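Local coordinates for protein diaminopimelate decarboxylase (Psychromonas ingrahamii, PDB 4XG1) that probably catalyses the pyridoxal phosphate-dependent decarboxylation of meso-diaminopimelate to L-lysine, the last step of lysine biosynthesis by the diaminopimelate pathway, at residues E20-K25 against A30-R35; N119-N124 against S268-F273; E213-L218 against N262-R267; D310-A315 against S378-N383. All blocks are in the same frame, centred on the assembly; numbering follows the deposited sequence.

Contact 1. Residues E20-K25 against A30-R35; sequences EQVVKK and AYIYSR
Within 20-25, Val22 is the first residue to meet strand 30-34, and it does so with one methyl: CG2 stands 3.3 Å from Ile32 CD1, a close approach for two methyl carbons. The two side chains meet at a slant. With CG1 of Val22 anti to its carbonyl carbon (chi1 -53°), CG2 occupies the crowded position between backbone N and carbonyl carbon, and that is the branch presented to the strand. One residue on, Val23 uses its other branch. Its CG1 lies 3.8 Å from the same Ile32 CD1, the side chains nearly perpendicular, and 4.3 Å from Ala30 CB. Ile32 CD1 is therefore touched by both valines, while the small Ala30 fills in beside Val23 alone. The helix and the strand run at 137° to one another, their axes 9.9 Å apart at closest approach.

Strand 30-34 belongs to the mixed sheet of the second, beta-sheet domain of this decarboxylase family, paired with 284-294 on one edge and 391-396 on the other. Val287 of strand 284-294 packs against both Val23 and Ile32, and Val395 of strand 391-396 also touches Ile32. No hydrogen bond links the two segments, and the four residues that meet are all buried and aliphatic, so the helix meets strand 30-34 through methyl packing alone.

Contact 2. Residues N119-N124 against S268-F273; sequences NIMCFN and SLKLIF
This is a thin apolar contact near the N-terminal end of the TIM-barrel strands, reaching across the barrel interior from the entry to strand 122-125 to strand 270-273, two strands of the parallel barrel that are not paired with each other. Met121, in the turn that leads into its strand, reaches over to Ile272, and its sulfur SD lies 3.9 Å from Ile272 CD1. The methionine gets there by extension: CG is anti to the backbone N (chi1 -172°) and the next torsion is also near 180°, so the chain runs straight out before it bends at chi3. Ile272 comes the other way, and the two side chains run alongside, pointing opposite ways. His234 of strand 234-236 touches both Cys122 and Ile272. Ile272 sits about 5 Å, side chain to side chain, from Glu274, a predicted pyridoxal phosphate-binding residue, and its side chain is about 9 Å from the nearest atom of the bound LLP. No hydrogen bond crosses between the segments. Lys270 adds only a loose margin at the more open end, where its extended chain carries NZ to 4.3 Å from Met121 CE, the methyl beyond the bend.

Contact 3. Residues E213-L218 against N262-R267; sequences EALDKL and NRMAGR
Asp216 and Arg263 form the salt bridge that carries the polar side of this contact, and a single carboxylate oxygen takes part in it. Arg263 NE donates to Asp216 OD1 over 2.8 Å, with a nearly straight N-H...O angle of 169°; NH2 reaches the same oxygen at 3.3 Å, a weak and more bent bond. OD1 lies at the guanidinium edge, in its plane, and is met on its syn side, yet the two flat groups are turned 56° apart, so this is not the flat, two-oxygen pairing an arginine can make with a carboxylate. The arginine chain, bent at chi2 and chi3, folds back to bring NE to the aspartate.

Beneath the charges lies an apolar layer. Leu215 CD2 lies slantwise against Arg263 CB at 3.8 Å, and Leu215 CD1 comes within 4.4 Å of Met264 SD. Ile212 and Leu219 of the same helix also pack on Arg263.

Further out, the contact joins helix 209-227 of the TIM barrel to the turn that follows the next barrel helix, 253-262. A type I turn from Asn262 to Ala265, closed by Ala265 N to Asn262 O at 2.7 Å, presents Arg263 and Met264 to the helix. Replacing Arg263 by an alanine is likely to leave Asp216 OD1 without its cationic mate in this contact. Charge pairing on the partly exposed side and apolar packing on the buried side together tie helix 209-227 to the turn that ends helix 253-262.

Contact 4. Residues D310-A315 against S378-N383; sequences DLIRPA and STMSSN. With LLP ((2S)-2-amino-6-[[3-hydroxy-2-methyl-5-(phosphonooxymethyl)pyridin-4-yl]methylideneamino]hexanoic acid), chain T.
Ile312 holds CG1 anti to the backbone N (chi1 -157°), which puts CG2 in the position between N and the carbonyl carbon and turns it to Met380, whose CB it meets at 3.8 Å, one side chain lying across the other. Met380 bends at chi3, and its SD stands 4.0 Å from Ile312 CG2 and 3.5 Å from the amino N of LLP. The bend of Arg313 at chi3 (53°) turns its guanidinium edge to the LLP carboxylate. There NE bonds to O of LLP at 2.7 Å, nearly straight at 169°, and NH2 to OXT at 2.8 Å: a paired, two-oxygen grip with the carboxylate carbon in the guanidinium plane. This is the active site of a fold-type III decarboxylase, where the sheet domain meets the cofactor-bearing barrel and the second subunit contributes Glu349 to LLP and Tyr384 against Met380. A leucine in place of Arg313 would probably leave both carboxylate oxygens without their guanidinium partner and the group less firmly fixed. Along the 378-383 loop, Ser378 O accepts from both Ser381 OG, at 2.7 Å, and Ser381 N, fastening the turn. Ser381 CB in turn packs 3.9 Å from Asp310 O, the carbonyl that also accepts a bond from Tyr31 OH.

Overall arrangement
Contacts 1 and 4 are buried, whereas contacts 2 and 3 are only partly so. Contacts 2 and 3 belong to the TIM barrel: contact 3 is nested in the loop that contact 2 closes, and Leu271 CD1 and Met264 CG, 3.7 Å apart, join them. Contacts 1 and 4 meet through a hydrogen bond between the two. The centres of contacts 1 and 3 lie about 42 Å apart, on opposite sides of the chain's centre. Chemistry differs within each pair: of the buried two, contact 1 is purely apolar packing and contact 4 a ligand-binding site that the second subunit helps to build; of the partly buried two, contact 2 is apolar and contact 3 charged at its margin.

Contact 1. Residues E20-K25 against A30-R35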
loop_
_atom_site.group_PDB
_atom_site.type_symbol
_atom_site.label_atom_id
_atom_site.label_comp_id
_atom_site.label_asym_id
_atom_site.label_seq_id
_atom_site.Cartn_x
_atom_site.Cartn_y
_atom_site.Cartn_z
ATOM N N GLU B 20 -2.620 -14.848 23.019
ATOM C CA GLU B 20 -2.304 -16.161 22.457
ATOM C C GLU B 20 -3.573 -16.945 22.131
ATOM O O GLU B 20 -3.580 -17.763 21.229
ATOM C CB GLU B 20 -1.422 -16.971 23.409
ATOM C CG GLU B 20 -2.145 -17.604 24.595
ATOM C CD GLU B 20 -1.200 -18.284 25.587
ATOM O OE1 GLU B 20 -1.549 -18.384 26.784
ATOM O OE2 GLU B 20 -0.100 -18.724 25.177
ATOM N N GLN B 21 -4.633 -16.705 22.889
ATOM C CA GLN B 21 -5.866 -17.447 22.734
ATOM C C GLN B 21 -6.560 -17.082 21.451
ATOM O O GLN B 21 -7.065 -17.958 20.740
ATOM C CB GLN B 21 -6.808 -17.160 23.903
ATOM C CG GLN B 21 -8.057 -18.020 23.940
ATOM C CD GLN B 21 -8.768 -17.913 25.283
ATOM O OE1 GLN B 21 -8.217 -18.312 26.333
ATOM N NE2 GLN B 21 -9.990 -17.392 25.268
ATOM N N VAL B 22 -6.606 -15.793 21.153
ATOM C CA VAL B 22 -7.258 -15.356 19.912
ATOM C C VAL B 22 -6.451 -15.833 18.691
ATOM O O VAL B 22 -6.958 -16.537 17.845
ATOM C CB VAL B 22 -7.576 -13.845 19.913
ATOM C CG1 VAL B 22 -8.373 -13.466 21.158
ATOM C CG2 VAL B 22 -6.326 -13.018 19.896
ATOM N N VAL B 23 -5.177 -15.556 18.654
ATOM C CA VAL B 23 -4.423 -15.932 17.495
ATOM C C VAL B 23 -4.330 -17.456 17.279
ATOM O O VAL B 23 -3.933 -17.904 16.191
ATOM C CB VAL B 23 -3.017 -15.293 17.468
ATOM C CG1 VAL B 23 -3.156 -13.791 17.384
ATOM C CG2 VAL B 23 -2.185 -15.712 18.669
ATOM N N LYS B 24 -4.671 -18.243 18.302
ATOM C CA LYS B 24 -4.657 -19.699 18.178
ATOM C C LYS B 24 -5.811 -20.105 17.293
ATOM O O LYS B 24 -5.632 -20.970 16.444
ATOM C CB LYS B 24 -4.768 -20.426 19.528
ATOM N N LYS B 25 -6.972 -19.466 17.459
ATOM C CA LYS B 25 -8.115 -19.776 16.611
ATOM C C LYS B 25 -7.857 -19.266 15.182
ATOM O O LYS B 25 -7.989 -20.016 14.223
ATOM C CB LYS B 25 -9.464 -19.256 17.196
ATOM C CG LYS B 25 -9.870 -17.804 16.879
ATOM C CD LYS B 25 -11.311 -17.462 17.285
ATOM C CE LYS B 25 -11.505 -15.943 17.380
ATOM N NZ LYS B 25 -12.932 -15.570 17.591
ATOM N N ALA B 30 -2.430 -11.375 12.227
ATOM C CA ALA B 30 -3.760 -10.971 12.659
ATOM C C ALA B 30 -3.734 -9.620 13.321
ATOM O O ALA B 30 -2.896 -9.346 14.173
ATOM C CB ALA B 30 -4.320 -11.986 13.619
ATOM N N TYR B 31 -4.644 -8.760 12.908
ATOM C CA TYR B 31 -4.844 -7.489 13.592
ATOM C C TYR B 31 -5.821 -7.736 14.705
ATOM O O TYR B 31 -6.832 -8.422 14.490
ATOM C CB TYR B 31 -5.432 -6.442 12.649
ATOM C CG TYR B 31 -4.387 -5.706 11.832
ATOM C CD1 TYR B 31 -3.658 -4.654 12.392
ATOM C CD2 TYR B 31 -4.176 -6.015 10.482
ATOM C CE1 TYR B 31 -2.723 -3.974 11.666
ATOM C CE2 TYR B 31 -3.249 -5.310 9.746
ATOM C CZ TYR B 31 -2.524 -4.305 10.337
ATOM O OH TYR B 31 -1.595 -3.563 9.607
ATOM N N ILE B 32 -5.533 -7.157 15.870
ATOM C CA ILE B 32 -6.421 -7.293 17.009
ATOM C C ILE B 32 -6.753 -5.956 17.597
ATOM O O ILE B 32 -5.845 -5.164 17.879
ATOM C CB ILE B 32 -5.769 -8.168 18.091
ATOM C CG1 ILE B 32 -5.588 -9.587 17.565
ATOM C CG2 ILE B 32 -6.663 -8.248 19.333
ATOM C CD1 ILE B 32 -4.812 -10.499 18.486
ATOM N N TYR B 33 -8.034 -5.701 17.776
ATOM C CA TYR B 33 -8.505 -4.393 18.229
ATOM C C TYR B 33 -9.243 -4.492 19.563
ATOM O O TYR B 33 -9.981 -5.455 19.802
ATOM C CB TYR B 33 -9.448 -3.784 17.206
ATOM C CG TYR B 33 -8.880 -3.656 15.797
ATOM C CD1 TYR B 33 -7.724 -2.947 15.542
ATOM C CD2 TYR B 33 -9.525 -4.258 14.707
ATOM C CE1 TYR B 33 -7.218 -2.845 14.263
ATOM C CE2 TYR B 33 -9.021 -4.173 13.433
ATOM C CZ TYR B 33 -7.868 -3.460 13.212
ATOM O OH TYR B 33 -7.374 -3.356 11.927
ATOM N N SER B 34 -9.012 -3.497 20.428
ATOM C CA SER B 34 -9.715 -3.338 21.706
ATOM C C SER B 34 -10.936 -2.482 21.571
ATOM O O SER B 34 -10.833 -1.317 21.298
ATOM C CB SER B 34 -8.809 -2.685 22.748
ATOM O OG SER B 34 -9.578 -2.147 23.825
ATOM N N ARG B 35 -12.106 -3.050 21.789
ATOM C CA ARG B 35 -13.347 -2.243 21.780
ATOM C C ARG B 35 -13.322 -1.124 22.829
ATOM O O ARG B 35 -13.683 0.014 22.546
ATOM C CB ARG B 35 -14.555 -3.092 22.098
ATOM C CG ARG B 35 -15.750 -2.203 22.333
ATOM C CD ARG B 35 -17.009 -2.977 22.619
ATOM N NE ARG B 35 -18.154 -2.071 22.506
ATOM C CZ ARG B 35 -19.423 -2.431 22.675
ATOM N NH1 ARG B 35 -19.731 -3.698 22.971
ATOM N NH2 ARG B 35 -20.382 -1.525 22.550
#

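Contact 2. Residues N119-N124 against S268-F273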
loop_
_atom_site.group_PDB
_atom_site.type_symbol
_atom_site.label_atom_id
_atom_site.label_comp_id
_atom_site.label_asym_id
_atom_site.label_seq_id
_atom_site.Cartn_x
_atom_site.Cartn_y
_atom_site.Cartn_z
ATOM N N ASN B 119 -27.387 13.069 1.453
ATOM C CA ASN B 119 -27.721 14.237 2.266
ATOM C C ASN B 119 -26.734 14.451 3.419
ATOM O O ASN B 119 -27.116 14.601 4.599
ATOM C CB ASN B 119 -29.157 14.083 2.776
ATOM C CG ASN B 119 -29.650 15.291 3.510
ATOM O OD1 ASN B 119 -29.513 16.412 3.033
ATOM N ND2 ASN B 119 -30.216 15.074 4.705
ATOM N N ILE B 120 -25.446 14.499 3.064
ATOM C CA ILE B 120 -24.384 14.686 4.073
ATOM C C ILE B 120 -24.360 16.102 4.585
ATOM O O ILE B 120 -24.826 16.995 3.911
ATOM C CB ILE B 120 -22.983 14.329 3.555
ATOM C CG1 ILE B 120 -22.613 15.152 2.329
ATOM C CG2 ILE B 120 -22.920 12.854 3.193
ATOM C CD1 ILE B 120 -21.116 15.255 2.143
ATOM N N MET B 121 -23.778 16.275 5.767
ATOM C CA MET B 121 -23.599 17.567 6.398
ATOM C C MET B 121 -22.824 18.609 5.566
ATOM O O MET B 121 -23.250 19.748 5.501
ATOM C CB MET B 121 -22.874 17.411 7.727
ATOM C CG MET B 121 -22.816 18.676 8.558
ATOM S SD MET B 121 -22.078 18.379 10.189
ATOM C CE MET B 121 -23.405 17.542 11.008
ATOM N N CYS B 122 -21.692 18.248 4.960
ATOM C CA CYS B 122 -20.798 19.272 4.401
ATOM C C CYS B 122 -19.720 18.681 3.489
ATOM O O CYS B 122 -19.205 17.614 3.752
ATOM C CB CYS B 122 -20.137 20.060 5.562
ATOM S SG CYS B 122 -19.509 21.679 5.129
ATOM N N PHE B 123 -19.386 19.411 2.440
ATOM C CA PHE B 123 -18.260 19.123 1.580
ATOM C C PHE B 123 -17.126 20.065 1.951
ATOM O O PHE B 123 -17.284 21.255 1.858
ATOM C CB PHE B 123 -18.613 19.363 0.125
ATOM C CG PHE B 123 -19.616 18.400 -0.431
ATOM C CD1 PHE B 123 -20.984 18.580 -0.200
ATOM C CD2 PHE B 123 -19.209 17.308 -1.195
ATOM C CE1 PHE B 123 -21.917 17.694 -0.710
ATOM C CE2 PHE B 123 -20.134 16.419 -1.714
ATOM C CZ PHE B 123 -21.490 16.609 -1.464
ATOM N N ASN B 124 -15.995 19.543 2.400
ATOM C CA ASN B 124 -14.822 20.353 2.662
ATOM C C ASN B 124 -14.062 20.519 1.357
ATOM O O ASN B 124 -13.343 19.616 0.938
ATOM C CB ASN B 124 -13.957 19.686 3.721
ATOM C CG ASN B 124 -14.616 19.678 5.086
ATOM O OD1 ASN B 124 -15.460 20.536 5.376
ATOM N ND2 ASN B 124 -14.261 18.707 5.936
ATOM N N SER B 268 -20.427 30.781 20.280
ATOM C CA SER B 268 -21.327 29.641 20.193
ATOM C C SER B 268 -21.115 28.855 18.878
ATOM O O SER B 268 -21.918 27.999 18.534
ATOM C CB SER B 268 -22.777 30.115 20.354
ATOM O OG SER B 268 -23.306 30.616 19.146
ATOM N N LEU B 269 -20.033 29.162 18.162
ATOM C CA LEU B 269 -19.728 28.539 16.866
ATOM C C LEU B 269 -19.451 27.060 17.039
ATOM O O LEU B 269 -18.696 26.653 17.935
ATOM C CB LEU B 269 -18.526 29.186 16.206
ATOM C CG LEU B 269 -18.352 28.776 14.738
ATOM C CD1 LEU B 269 -19.486 29.243 13.846
ATOM C CD2 LEU B 269 -17.052 29.313 14.199
ATOM N N LYS B 270 -20.042 26.270 16.155
ATOM C CA LYS B 270 -19.961 24.833 16.291
ATOM C C LYS B 270 -18.602 24.331 15.840
ATOM O O LYS B 270 -18.167 24.622 14.731
ATOM C CB LYS B 270 -21.037 24.151 15.448
ATOM C CG LYS B 270 -21.248 22.702 15.847
ATOM C CD LYS B 270 -22.184 21.997 14.896
ATOM C CE LYS B 270 -22.695 20.713 15.482
ATOM N NZ LYS B 270 -23.526 19.985 14.496
ATOM N N LEU B 271 -17.971 23.543 16.690
ATOM C CA LEU B 271 -16.666 22.986 16.365
ATOM C C LEU B 271 -16.715 21.518 15.897
ATOM O O LEU B 271 -17.243 20.647 16.594
ATOM C CB LEU B 271 -15.747 23.077 17.573
ATOM C CG LEU B 271 -15.286 24.469 17.979
ATOM C CD1 LEU B 271 -14.431 24.326 19.215
ATOM C CD2 LEU B 271 -14.547 25.175 16.859
ATOM N N ILE B 272 -16.180 21.277 14.706
ATOM C CA ILE B 272 -16.046 19.941 14.186
ATOM C C ILE B 272 -14.599 19.504 14.253
ATOM O O ILE B 272 -13.697 20.240 13.870
ATOM C CB ILE B 272 -16.602 19.842 12.758
ATOM C CG1 ILE B 272 -18.126 19.996 12.801
ATOM C CG2 ILE B 272 -16.251 18.488 12.139
ATOM C CD1 ILE B 272 -18.781 20.136 11.452
ATOM N N PHE B 273 -14.391 18.298 14.754
ATOM C CA PHE B 273 -13.079 17.652 14.807
ATOM C C PHE B 273 -13.058 16.338 14.038
ATOM O O PHE B 273 -14.017 15.570 14.046
ATOM C CB PHE B 273 -12.715 17.325 16.245
ATOM C CG PHE B 273 -12.770 18.493 17.142
ATOM C CD1 PHE B 273 -13.964 18.883 17.731
ATOM C CD2 PHE B 273 -11.617 19.214 17.415
ATOM C CE1 PHE B 273 -14.011 19.972 18.568
ATOM C CE2 PHE B 273 -11.663 20.307 18.262
ATOM C CZ PHE B 273 -12.863 20.684 18.828
#

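Contact 3. Residues E213-L218 against N262-R267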
loop_
_atom_site.group_PDB
_atom_site.type_symbol
_atom_site.label_atom_id
_atom_site.label_comp_id
_atom_site.label_asym_id
_atom_site.label_seq_id
_atom_site.Cartn_x
_atom_site.Cartn_y
_atom_site.Cartn_z
ATOM N N GLU B 213 -2.704 28.221 16.996
ATOM C CA GLU B 213 -2.326 29.183 15.974
ATOM C C GLU B 213 -3.270 29.144 14.795
ATOM O O GLU B 213 -3.694 30.177 14.303
ATOM C CB GLU B 213 -0.889 28.981 15.537
ATOM C CG GLU B 213 -0.421 30.190 14.735
ATOM C CD GLU B 213 1.086 30.363 14.626
ATOM O OE1 GLU B 213 1.887 29.611 15.259
ATOM O OE2 GLU B 213 1.480 31.294 13.906
ATOM N N ALA B 214 -3.614 27.951 14.352
ATOM C CA ALA B 214 -4.529 27.767 13.232
ATOM C C ALA B 214 -5.942 28.259 13.542
ATOM O O ALA B 214 -6.583 28.940 12.724
ATOM C CB ALA B 214 -4.578 26.293 12.847
ATOM N N LEU B 215 -6.422 27.895 14.723
ATOM C CA LEU B 215 -7.706 28.387 15.169
ATOM C C LEU B 215 -7.814 29.927 15.126
ATOM O O LEU B 215 -8.683 30.503 14.417
ATOM C CB LEU B 215 -7.981 27.873 16.577
ATOM C CG LEU B 215 -9.219 28.395 17.286
ATOM C CD1 LEU B 215 -10.417 28.249 16.374
ATOM C CD2 LEU B 215 -9.404 27.636 18.557
ATOM N N ASP B 216 -6.904 30.590 15.844
ATOM C CA ASP B 216 -6.830 32.063 15.837
ATOM C C ASP B 216 -7.043 32.633 14.449
ATOM O O ASP B 216 -7.904 33.476 14.252
ATOM C CB ASP B 216 -5.490 32.531 16.412
ATOM C CG ASP B 216 -5.374 32.283 17.933
ATOM O OD1 ASP B 216 -6.405 31.931 18.563
ATOM O OD2 ASP B 216 -4.260 32.418 18.500
ATOM N N LYS B 217 -6.278 32.181 13.471
ATOM C CA LYS B 217 -6.324 32.807 12.142
ATOM C C LYS B 217 -7.570 32.505 11.415
ATOM O O LYS B 217 -7.963 33.249 10.515
ATOM C CB LYS B 217 -5.165 32.347 11.296
ATOM C CG LYS B 217 -3.914 32.360 12.168
ATOM C CD LYS B 217 -2.991 33.447 11.721
ATOM C CE LYS B 217 -1.654 33.151 12.329
ATOM N NZ LYS B 217 -0.647 34.115 11.852
ATOM N N LEU B 218 -8.188 31.392 11.759
ATOM C CA LEU B 218 -9.469 31.052 11.154
ATOM C C LEU B 218 -10.640 31.848 11.786
ATOM O O LEU B 218 -11.577 32.220 11.071
ATOM C CB LEU B 218 -9.736 29.535 11.236
ATOM C CG LEU B 218 -8.756 28.638 10.478
ATOM C CD1 LEU B 218 -9.005 27.174 10.808
ATOM C CD2 LEU B 218 -8.781 28.838 8.977
ATOM N N ASN B 262 -11.208 26.647 25.662
ATOM C CA ASN B 262 -10.784 27.874 26.343
ATOM C C ASN B 262 -10.659 28.986 25.291
ATOM O O ASN B 262 -11.322 30.043 25.414
ATOM C CB ASN B 262 -9.475 27.705 27.127
ATOM C CG ASN B 262 -9.592 26.715 28.291
ATOM O OD1 ASN B 262 -10.688 26.379 28.720
ATOM N ND2 ASN B 262 -8.451 26.254 28.809
ATOM N N ARG B 263 -9.910 28.737 24.212
ATOM C CA ARG B 263 -9.799 29.775 23.113
ATOM C C ARG B 263 -11.117 30.219 22.486
ATOM O O ARG B 263 -11.186 31.256 21.801
ATOM C CB ARG B 263 -8.854 29.351 21.959
ATOM C CG ARG B 263 -7.450 29.915 21.984
ATOM C CD ARG B 263 -7.353 31.437 22.128
ATOM N NE ARG B 263 -7.774 32.192 20.949
ATOM C CZ ARG B 263 -8.718 33.141 20.868
ATOM N NH1 ARG B 263 -9.429 33.532 21.920
ATOM N NH2 ARG B 263 -8.956 33.731 19.687
ATOM N N MET B 264 -12.156 29.416 22.656
ATOM C CA MET B 264 -13.511 29.741 22.151
ATOM C C MET B 264 -14.253 30.677 23.089
ATOM O O MET B 264 -15.395 31.086 22.792
ATOM C CB MET B 264 -14.366 28.491 22.010
ATOM C CG MET B 264 -13.987 27.594 20.864
ATOM S SD MET B 264 -13.634 28.468 19.312
ATOM C CE MET B 264 -15.193 28.651 18.476
ATOM N N ALA B 265 -13.634 30.942 24.238
ATOM C CA ALA B 265 -13.819 32.205 24.949
ATOM C C ALA B 265 -15.289 32.439 25.252
ATOM O O ALA B 265 -15.816 31.825 26.170
ATOM C CB ALA B 265 -13.218 33.369 24.132
ATOM N N GLY B 266 -15.943 33.292 24.459
ATOM C CA GLY B 266 -17.398 33.440 24.488
ATOM C C GLY B 266 -17.928 33.465 23.075
ATOM O O GLY B 266 -18.353 34.512 22.589
ATOM N N ARG B 267 -17.846 32.307 22.400
ATOM C CA ARG B 267 -18.559 32.042 21.120
ATOM C C ARG B 267 -19.457 30.813 21.182
ATOM O O ARG B 267 -19.272 29.918 22.001
ATOM C CB ARG B 267 -17.586 31.821 19.953
ATOM C CG ARG B 267 -17.117 33.074 19.263
ATOM C CD ARG B 267 -15.893 32.730 18.441
ATOM N NE ARG B 267 -15.670 33.656 17.345
ATOM C CZ ARG B 267 -14.637 34.476 17.235
ATOM N NH1 ARG B 267 -13.682 34.502 18.174
ATOM N NH2 ARG B 267 -14.569 35.275 16.169
#

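Contact 4. Residues D310-A315 against S378-N383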
loop_
_atom_site.group_PDB
_atom_site.type_symbol
_atom_site.label_atom_id
_atom_site.label_comp_id
_atom_site.label_asym_id
_atom_site.label_seq_id
_atom_site.Cartn_x
_atom_site.Cartn_y
_atom_site.Cartn_z
ATOM N N ASP B 310 1.021 -6.181 4.984
ATOM C CA ASP B 310 0.123 -6.145 6.147
ATOM C C ASP B 310 0.230 -4.793 6.856
ATOM O O ASP B 310 -0.781 -4.226 7.283
ATOM C CB ASP B 310 0.520 -7.246 7.071
ATOM C CG ASP B 310 0.434 -8.596 6.433
ATOM O OD1 ASP B 310 -0.702 -9.035 6.112
ATOM O OD2 ASP B 310 1.474 -9.280 6.376
ATOM N N LEU B 311 1.471 -4.277 6.943
ATOM C CA LEU B 311 1.750 -3.026 7.627
ATOM C C LEU B 311 2.838 -2.305 6.930
ATOM O O LEU B 311 4.023 -2.703 6.981
ATOM C CB LEU B 311 2.188 -3.281 9.074
ATOM C CG LEU B 311 2.588 -2.058 9.903
ATOM C CD1 LEU B 311 1.388 -1.208 10.247
ATOM C CD2 LEU B 311 3.240 -2.491 11.192
ATOM N N ILE B 312 2.487 -1.195 6.291
ATOM C CA ILE B 312 3.465 -0.513 5.432
ATOM C C ILE B 312 4.209 0.642 6.105
ATOM O O ILE B 312 5.145 1.205 5.540
ATOM C CB ILE B 312 2.808 -0.060 4.127
ATOM C CG1 ILE B 312 3.877 0.124 3.033
ATOM C CG2 ILE B 312 2.055 1.234 4.336
ATOM C CD1 ILE B 312 3.339 0.222 1.637
ATOM N N ARG B 313 3.795 1.002 7.304
ATOM C CA ARG B 313 4.248 2.269 7.905
ATOM C C ARG B 313 5.766 2.296 8.071
ATOM O O ARG B 313 6.406 3.285 7.727
ATOM C CB ARG B 313 3.536 2.581 9.219
ATOM C CG ARG B 313 2.023 2.444 9.161
ATOM C CD ARG B 313 1.275 3.238 10.237
ATOM N NE ARG B 313 1.686 4.648 10.211
ATOM C CZ ARG B 313 2.535 5.238 11.054
ATOM N NH1 ARG B 313 3.100 4.561 12.045
ATOM N NH2 ARG B 313 2.802 6.530 10.908
ATOM N N PRO B 314 6.361 1.208 8.559
ATOM C CA PRO B 314 7.803 1.219 8.669
ATOM C C PRO B 314 8.511 1.379 7.335
ATOM O O PRO B 314 9.423 2.203 7.209
ATOM C CB PRO B 314 8.116 -0.152 9.301
ATOM C CG PRO B 314 6.873 -0.502 10.058
ATOM C CD PRO B 314 5.779 -0.011 9.147
ATOM N N ALA B 315 8.106 0.632 6.334
ATOM C CA ALA B 315 8.723 0.784 4.996
ATOM C C ALA B 315 8.457 2.120 4.341
ATOM O O ALA B 315 9.317 2.701 3.723
ATOM C CB ALA B 315 8.211 -0.300 4.080
ATOM N N SER B 378 -4.295 -1.752 8.558
ATOM C CA SER B 378 -5.013 -2.507 7.567
ATOM C C SER B 378 -5.483 -1.645 6.430
ATOM O O SER B 378 -5.603 -2.149 5.321
ATOM C CB SER B 378 -6.227 -3.179 8.158
ATOM O OG SER B 378 -7.027 -2.186 8.704
ATOM N N THR B 379 -5.741 -0.368 6.662
ATOM C CA THR B 379 -6.213 0.487 5.579
ATOM C C THR B 379 -5.205 0.664 4.468
ATOM O O THR B 379 -5.585 0.976 3.349
ATOM C CB THR B 379 -6.693 1.882 6.030
ATOM O OG1 THR B 379 -5.690 2.581 6.761
ATOM C CG2 THR B 379 -7.906 1.747 6.827
ATOM N N MET B 380 -3.933 0.501 4.786
ATOM C CA MET B 380 -2.916 0.636 3.771
ATOM C C MET B 380 -2.425 -0.726 3.304
ATOM O O MET B 380 -1.434 -0.769 2.568
ATOM C CB MET B 380 -1.735 1.477 4.257
ATOM C CG MET B 380 -2.165 2.805 4.827
ATOM S SD MET B 380 -0.783 3.915 5.089
ATOM C CE MET B 380 -0.341 4.379 3.435
ATOM N N SER B 381 -3.081 -1.811 3.692
ATOM C CA SER B 381 -2.601 -3.129 3.347
ATOM C C SER B 381 -2.929 -3.513 1.950
ATOM O O SER B 381 -3.868 -2.995 1.334
ATOM C CB SER B 381 -3.172 -4.178 4.251
ATOM O OG SER B 381 -4.577 -4.269 4.034
ATOM N N SER B 382 -2.126 -4.427 1.425
ATOM C CA SER B 382 -2.239 -4.858 0.036
ATOM C C SER B 382 -2.020 -6.341 -0.055
ATOM O O SER B 382 -1.870 -6.994 0.969
ATOM C CB SER B 382 -1.210 -4.155 -0.826
ATOM O OG SER B 382 0.084 -4.706 -0.616
ATOM N N ASN B 383 -2.007 -6.840 -1.282
ATOM C CA ASN B 383 -1.764 -8.250 -1.578
ATOM C C ASN B 383 -0.405 -8.527 -2.231
ATOM O O ASN B 383 -0.238 -9.547 -2.849
ATOM C CB ASN B 383 -2.849 -8.781 -2.507
ATOM C CG ASN B 383 -4.209 -8.719 -1.881
ATOM O OD1 ASN B 383 -5.079 -8.003 -2.364
ATOM N ND2 ASN B 383 -4.425 -9.497 -0.792
HETATM N N1 LLP T . -8.847 15.044 8.139
HETATM C C2 LLP T . -8.227 15.147 6.958
HETATM C "C2'" LLP T . -8.763 16.108 5.927
HETATM C C3 LLP T . -7.054 14.287 6.713
HETATM O O3 LLP T . -6.374 14.374 5.547
HETATM C C4 LLP T . -6.595 13.377 7.769
HETATM C "C4'" LLP T . -5.397 12.492 7.630
HETATM C C5 LLP T . -7.364 13.357 9.030
HETATM C C6 LLP T . -8.468 14.191 9.129
HETATM C "C5'" LLP T . -7.014 12.455 10.182
HETATM O OP4 LLP T . -5.757 12.684 10.683
HETATM P P LLP T . -5.160 11.922 11.960
HETATM O OP1 LLP T . -5.465 10.456 11.686
HETATM O OP2 LLP T . -3.681 12.349 12.100
HETATM O OP3 LLP T . -5.796 12.542 13.219
HETATM N N LLP T . -0.801 7.183 6.255
HETATM C CA LLP T . -0.214 8.160 7.260
HETATM C CB LLP T . -1.302 9.023 7.891
HETATM C CG LLP T . -1.524 10.387 7.266
HETATM C CD LLP T . -2.986 10.669 6.999
HETATM C CE LLP T . -3.176 12.137 6.575
HETATM N NZ LLP T . -4.554 12.658 6.463
HETATM C C LLP T . 0.423 7.374 8.381
HETATM O O LLP T . 0.333 6.160 8.441
HETATM O OXT LLP T . 1.040 7.910 9.286
#